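Local coordinates for protein redox-sensing transcriptional repressor Rex (Thermus thermophilus, PDB 2DT5) that probably acts as a DNA-binding transcriptional repressor that senses the cellular NADH/NAD(+) balance, as a homodimer whose subunits each carry a winged-helix and a Rossmann-fold domain, at residues Glu20-Gly25 against Val66-Leu71; Gln44-Leu49 against Gly56-Gly61. The protein carries 1 engineered substitution. All blocks are in the same frame, centred on the assembly; numbering follows the deposited sequence.

Contact 1. Residues Glu20-Gly25 against Val66-Leu71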
loop_
_atom_site.group_PDB
_atom_site.type_symbol
_atom_site.label_atom_id
_atom_site.label_comp_id
_atom_site.label_asym_id
_atom_site.label_seq_id
_atom_site.Cartn_x
_atom_site.Cartn_y
_atom_site.Cartn_z
ATOM N N GLU B 20 10.363 12.382 9.691
ATOM C CA GLU B 20 9.638 12.792 10.887
ATOM C C GLU B 20 10.581 13.073 12.053
ATOM O O GLU B 20 10.307 13.944 12.868
ATOM C CB GLU B 20 8.546 11.769 11.266
ATOM C CG GLU B 20 8.906 10.291 11.138
ATOM C CD GLU B 20 7.693 9.361 11.360
ATOM O OE1 GLU B 20 6.672 9.525 10.649
ATOM O OE2 GLU B 20 7.763 8.465 12.241
ATOM N N LEU B 21 11.693 12.351 12.130
ATOM C CA LEU B 21 12.659 12.620 13.183
ATOM C C LEU B 21 13.180 14.030 12.922
ATOM O O LEU B 21 13.372 14.817 13.847
ATOM C CB LEU B 21 13.821 11.629 13.131
ATOM C CG LEU B 21 13.616 10.281 13.821
ATOM C CD1 LEU B 21 14.837 9.411 13.620
ATOM C CD2 LEU B 21 13.385 10.508 15.307
ATOM N N GLU B 22 13.392 14.346 11.649
ATOM C CA GLU B 22 13.885 15.661 11.266
ATOM C C GLU B 22 12.834 16.723 11.565
ATOM O O GLU B 22 13.165 17.858 11.908
ATOM C CB GLU B 22 14.232 15.702 9.771
ATOM C CG GLU B 22 14.886 17.014 9.327
ATOM C CD GLU B 22 15.115 17.093 7.824
ATOM O OE1 GLU B 22 14.122 17.149 7.067
ATOM O OE2 GLU B 22 16.291 17.101 7.392
ATOM N N ALA B 23 11.565 16.358 11.423
ATOM C CA ALA B 23 10.493 17.304 11.691
ATOM C C ALA B 23 10.466 17.600 13.190
ATOM O O ALA B 23 10.128 18.706 13.609
ATOM C CB ALA B 23 9.155 16.724 11.239
ATOM N N GLN B 24 10.835 16.600 13.985
ATOM C CA GLN B 24 10.863 16.727 15.434
ATOM C C GLN B 24 12.148 17.391 15.938
ATOM O O GLN B 24 12.452 17.336 17.129
ATOM C CB GLN B 24 10.727 15.348 16.073
ATOM C CG GLN B 24 9.465 14.598 15.676
ATOM C CD GLN B 24 9.476 13.158 16.161
ATOM O OE1 GLN B 24 10.290 12.346 15.717
ATOM N NE2 GLN B 24 8.572 12.836 17.081
ATOM N N GLY B 25 12.901 18.006 15.032
ATOM C CA GLY B 25 14.137 18.659 15.421
ATOM C C GLY B 25 15.289 17.717 15.745
ATOM O O GLY B 25 16.404 18.178 15.995
ATOM N N VAL B 66 22.013 13.835 6.995
ATOM C CA VAL B 66 22.999 13.205 6.114
ATOM C C VAL B 66 22.394 11.934 5.533
ATOM O O VAL B 66 22.297 11.777 4.310
ATOM C CB VAL B 66 24.296 12.835 6.874
ATOM C CG1 VAL B 66 25.208 11.956 5.982
ATOM C CG2 VAL B 66 25.028 14.105 7.279
ATOM N N LEU B 67 21.972 11.049 6.424
ATOM C CA LEU B 67 21.366 9.802 6.017
ATOM C C LEU B 67 20.138 10.033 5.119
ATOM O O LEU B 67 19.972 9.362 4.102
ATOM C CB LEU B 67 20.991 8.987 7.253
ATOM C CG LEU B 67 20.367 7.630 6.938
ATOM C CD1 LEU B 67 21.283 6.860 6.007
ATOM C CD2 LEU B 67 20.147 6.858 8.216
ATOM N N LYS B 68 19.292 10.998 5.463
ATOM C CA LYS B 68 18.114 11.238 4.635
ATOM C C LYS B 68 18.501 11.575 3.198
ATOM O O LYS B 68 17.877 11.098 2.251
ATOM C CB LYS B 68 17.245 12.363 5.206
ATOM C CG LYS B 68 16.121 12.785 4.267
ATOM C CD LYS B 68 15.244 13.878 4.872
ATOM C CE LYS B 68 15.372 15.165 4.083
ATOM N NZ LYS B 68 14.528 16.253 4.643
ATOM N N ARG B 69 19.513 12.417 3.030
ATOM C CA ARG B 69 19.959 12.782 1.692
ATOM C C ARG B 69 20.501 11.543 0.973
ATOM O O ARG B 69 20.291 11.362 -0.231
ATOM C CB ARG B 69 21.049 13.854 1.773
ATOM C CG ARG B 69 21.515 14.358 0.428
ATOM C CD ARG B 69 22.471 15.550 0.565
ATOM N NE ARG B 69 22.764 16.168 -0.732
ATOM C CZ ARG B 69 23.532 17.244 -0.904
ATOM N NH1 ARG B 69 24.101 17.841 0.140
ATOM N NH2 ARG B 69 23.730 17.731 -2.125
ATOM N N GLU B 70 21.190 10.686 1.715
ATOM C CA GLU B 70 21.748 9.469 1.124
ATOM C C GLU B 70 20.669 8.501 0.670
ATOM O O GLU B 70 20.722 7.982 -0.450
ATOM C CB GLU B 70 22.688 8.784 2.116
ATOM C CG GLU B 70 23.902 9.660 2.447
ATOM C CD GLU B 70 24.848 9.028 3.456
ATOM O OE1 GLU B 70 24.424 8.105 4.179
ATOM O OE2 GLU B 70 26.012 9.472 3.537
ATOM N N LEU B 71 19.698 8.239 1.533
ATOM C CA LEU B 71 18.607 7.339 1.157
ATOM C C LEU B 71 17.867 7.890 -0.061
ATOM O O LEU B 71 17.482 7.144 -0.951
ATOM C CB LEU B 71 17.645 7.155 2.321
ATOM C CG LEU B 71 18.239 6.321 3.451
ATOM C CD1 LEU B 71 17.214 6.181 4.570
ATOM C CD2 LEU B 71 18.635 4.948 2.907
#
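Glu22 and Lys68 meet in a salt bridge between helix 7-23 and helix 64-75. Lys68 NZ gives a hydrogen bond to Glu22 OE1 at 2.6 Å. The other carboxylate oxygen is less engaged, with Glu22 OE2 lying 3.4 Å from Lys68 NZ. The ammonium reaches OE1 on its syn side, 23° out of the carboxylate plane. The bond is thus one-sided, through OE1. The two side chains cross at about a right angle and meet through their ends. Lys68 CE still comes within 3.8 Å of Glu22 OE1.

Both residues send their side chains across a wide gap. The nearest alpha carbons, Glu22 CA and Lys68 CA, are 9.0 Å apart. Glu22 bridges its share with a straight chain, CG lying anti to the backbone N (chi1 -174°). The lysine chain bends at chi3 (115°), which turns CE and NZ toward the acid.

The two helices belong to the N-terminal winged-helix domain. Helix 7-23 opens the fold, and helix 64-75 follows the short strand 62-63. The inner side of this region is tightly packed. Leu21 and Leu67 both lean on Leu34 of helix 31-37, Leu67 also touches Leu18, and Leu71 rests on Tyr14 and Leu18. These leucines are buried.

The salt bridge lies on the looser, outer side, and its two residues are partly exposed. It buries just 84 Å² between the segments. Lys68 touches Leu15 of helix 7-23, while Glu22, near the C-terminal end of that helix, touches Val64 and Pro65 at the start of helix 64-75.

Contact 2. Residues Gln44-Leu49 against Gly56-Gly61. With SO4 (sulfate ion), chain J.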
loop_
_atom_site.group_PDB
_atom_site.type_symbol
_atom_site.label_atom_id
_atom_site.label_comp_id
_atom_site.label_asym_id
_atom_site.label_seq_id
_atom_site.Cartn_x
_atom_site.Cartn_y
_atom_site.Cartn_z
ATOM N N GLN B 44 19.287 -5.457 11.564
ATOM C CA GLN B 44 18.794 -5.361 10.198
ATOM C C GLN B 44 19.074 -3.972 9.672
ATOM O O GLN B 44 19.501 -3.820 8.535
ATOM C CB GLN B 44 17.300 -5.660 10.134
ATOM C CG GLN B 44 16.759 -5.887 8.722
ATOM C CD GLN B 44 17.583 -6.889 7.926
ATOM O OE1 GLN B 44 18.517 -6.515 7.211
ATOM N NE2 GLN B 44 17.248 -8.167 8.051
ATOM N N VAL B 45 18.855 -2.958 10.501
ATOM C CA VAL B 45 19.119 -1.591 10.070
ATOM C C VAL B 45 20.597 -1.405 9.661
ATOM O O VAL B 45 20.881 -0.843 8.593
ATOM C CB VAL B 45 18.743 -0.560 11.172
ATOM C CG1 VAL B 45 19.102 0.848 10.713
ATOM C CG2 VAL B 45 17.234 -0.631 11.459
ATOM N N ARG B 46 21.523 -1.882 10.494
ATOM C CA ARG B 46 22.948 -1.767 10.195
ATOM C C ARG B 46 23.312 -2.546 8.938
ATOM O O ARG B 46 24.061 -2.056 8.100
ATOM C CB ARG B 46 23.816 -2.289 11.345
ATOM C CG ARG B 46 23.757 -1.464 12.594
ATOM C CD ARG B 46 24.889 -1.817 13.541
ATOM N NE ARG B 46 24.480 -1.570 14.916
ATOM C CZ ARG B 46 23.889 -2.481 15.672
ATOM N NH1 ARG B 46 23.655 -3.693 15.184
ATOM N NH2 ARG B 46 23.515 -2.177 16.907
ATOM N N LYS B 47 22.800 -3.766 8.819
ATOM C CA LYS B 47 23.088 -4.577 7.646
ATOM C C LYS B 47 22.599 -3.844 6.383
ATOM O O LYS B 47 23.320 -3.757 5.387
ATOM C CB LYS B 47 22.414 -5.949 7.778
ATOM C CG LYS B 47 22.506 -6.811 6.522
ATOM C CD LYS B 47 21.852 -8.174 6.725
ATOM C CE LYS B 47 21.932 -9.030 5.459
ATOM N NZ LYS B 47 21.522 -10.449 5.697
ATOM N N ASP B 48 21.393 -3.288 6.434
ATOM C CA ASP B 48 20.842 -2.572 5.283
ATOM C C ASP B 48 21.634 -1.323 4.906
ATOM O O ASP B 48 22.002 -1.131 3.735
ATOM C CB ASP B 48 19.397 -2.134 5.534
ATOM C CG ASP B 48 18.403 -3.272 5.446
ATOM O OD1 ASP B 48 18.764 -4.368 4.956
ATOM O OD2 ASP B 48 17.239 -3.052 5.868
ATOM N N LEU B 49 21.886 -0.470 5.890
ATOM C CA LEU B 49 22.601 0.774 5.621
ATOM C C LEU B 49 24.086 0.573 5.296
ATOM O O LEU B 49 24.700 1.411 4.636
ATOM C CB LEU B 49 22.403 1.748 6.785
ATOM C CG LEU B 49 20.917 2.073 7.015
ATOM C CD1 LEU B 49 20.776 3.080 8.136
ATOM C CD2 LEU B 49 20.290 2.621 5.729
ATOM N N GLY B 56 28.537 4.246 9.079
ATOM C CA GLY B 56 29.839 4.809 9.401
ATOM C C GLY B 56 30.715 3.805 10.129
ATOM O O GLY B 56 31.571 3.147 9.534
ATOM N N THR B 57 30.494 3.686 11.433
ATOM C CA THR B 57 31.249 2.758 12.264
ATOM C C THR B 57 30.394 2.378 13.468
ATOM O O THR B 57 29.533 3.150 13.899
ATOM C CB THR B 57 32.570 3.397 12.761
ATOM O OG1 THR B 57 33.338 3.845 11.634
ATOM C CG2 THR B 57 33.389 2.386 13.558
ATOM N N ARG B 58 30.632 1.186 14.003
ATOM C CA ARG B 58 29.885 0.701 15.156
ATOM C C ARG B 58 29.798 1.735 16.288
ATOM O O ARG B 58 30.805 2.059 16.924
ATOM C CB ARG B 58 30.533 -0.585 15.678
ATOM C CG ARG B 58 30.526 -1.758 14.697
ATOM C CD ARG B 58 29.166 -2.456 14.645
ATOM N NE ARG B 58 28.689 -2.842 15.976
ATOM C CZ ARG B 58 27.643 -3.634 16.203
ATOM N NH1 ARG B 58 26.953 -4.137 15.188
ATOM N NH2 ARG B 58 27.280 -3.917 17.446
ATOM N N GLY B 59 28.594 2.257 16.525
ATOM C CA GLY B 59 28.397 3.227 17.591
ATOM C C GLY B 59 28.278 4.694 17.207
ATOM O O GLY B 59 27.802 5.511 17.998
ATOM N N VAL B 60 28.714 5.044 16.002
ATOM C CA VAL B 60 28.651 6.429 15.548
ATOM C C VAL B 60 27.212 6.833 15.207
ATOM O O VAL B 60 26.896 8.022 15.112
ATOM C CB VAL B 60 29.559 6.645 14.301
ATOM C CG1 VAL B 60 29.538 8.105 13.872
ATOM C CG2 VAL B 60 30.983 6.202 14.621
ATOM N N GLY B 61 26.341 5.841 15.029
ATOM C CA GLY B 61 24.961 6.137 14.692
ATOM C C GLY B 61 24.870 6.849 13.357
ATOM O O GLY B 61 25.659 6.582 12.445
HETATM S S SO4 J . 24.959 2.247 15.438
HETATM O O1 SO4 J . 24.781 1.198 14.416
HETATM O O2 SO4 J . 26.212 2.965 15.164
HETATM O O3 SO4 J . 23.847 3.224 15.394
HETATM O O4 SO4 J . 24.999 1.614 16.768
#
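Arg46 reaches from helix 42-51 to Arg58 and to a sulfate ion held by the loop 56-61. Its CB points toward the loop. CG lies anti to the carbonyl carbon (chi1 -68°), and Arg46 CG is 3.4 Å from sulfate O1. CD comes next, beside sulfate O1 and Arg58 NH1. Arg46 NE then donates a hydrogen bond to sulfate O1 at 2.8 Å, bent to 131°. Arg46 CZ is 3.5 Å from Arg58 NH1. At the tip, Arg46 NH1 is 3.3 Å from Arg58 NH1; as two donors they form no hydrogen bond. Arg58 NH1 sits 3.1 Å above the plane of the Arg46 guanidinium, offset toward its rim. The two planes are 39° apart. The sulfate sulfur lies at the edge, in plane.

The arrangement joins helix 42-51, which lies in the predicted helix-turn-helix motif, to the loop that leads into strand 62-63 of the winged-helix domain. An anion here is consistent with a surface able to meet DNA phosphates, although the sulfate probably came from the crystallisation liquor. Sulfate O2 accepts two backbone bonds, from Gly59 N at 2.8 Å and Gly61 N at 2.9 Å. Ser31 and Tyr55 also bond the ion. Its negative charge, next to Arg46, may ease the approach of the second guanidinium. Arg58 bends at chi2 and chi3, which brings its tip over the Arg46 guanidinium. It is poorly ordered, so its position is less certain.

In the fold
Contact 1 and contact 2 lie in the same winged-helix domain, their centres about 15 Å apart. Contact 2 falls within the chain span that contact 1 brackets. They meet through leucines of the core. Leu67 CD2 packs on Leu49 CD1 at 3.8 Å, and Leu71 CD2 lies 4.0 Å from Leu49 CD2. The polar groups of both contacts are at the surface. Neither contact reaches the NAD pocket, which belongs to the Rossmann domain. Both lie on the same side of the chain's centre. Near contact 2, Lys47 forms a salt bridge with the C-terminal carboxylate of Gly211 of the second subunit.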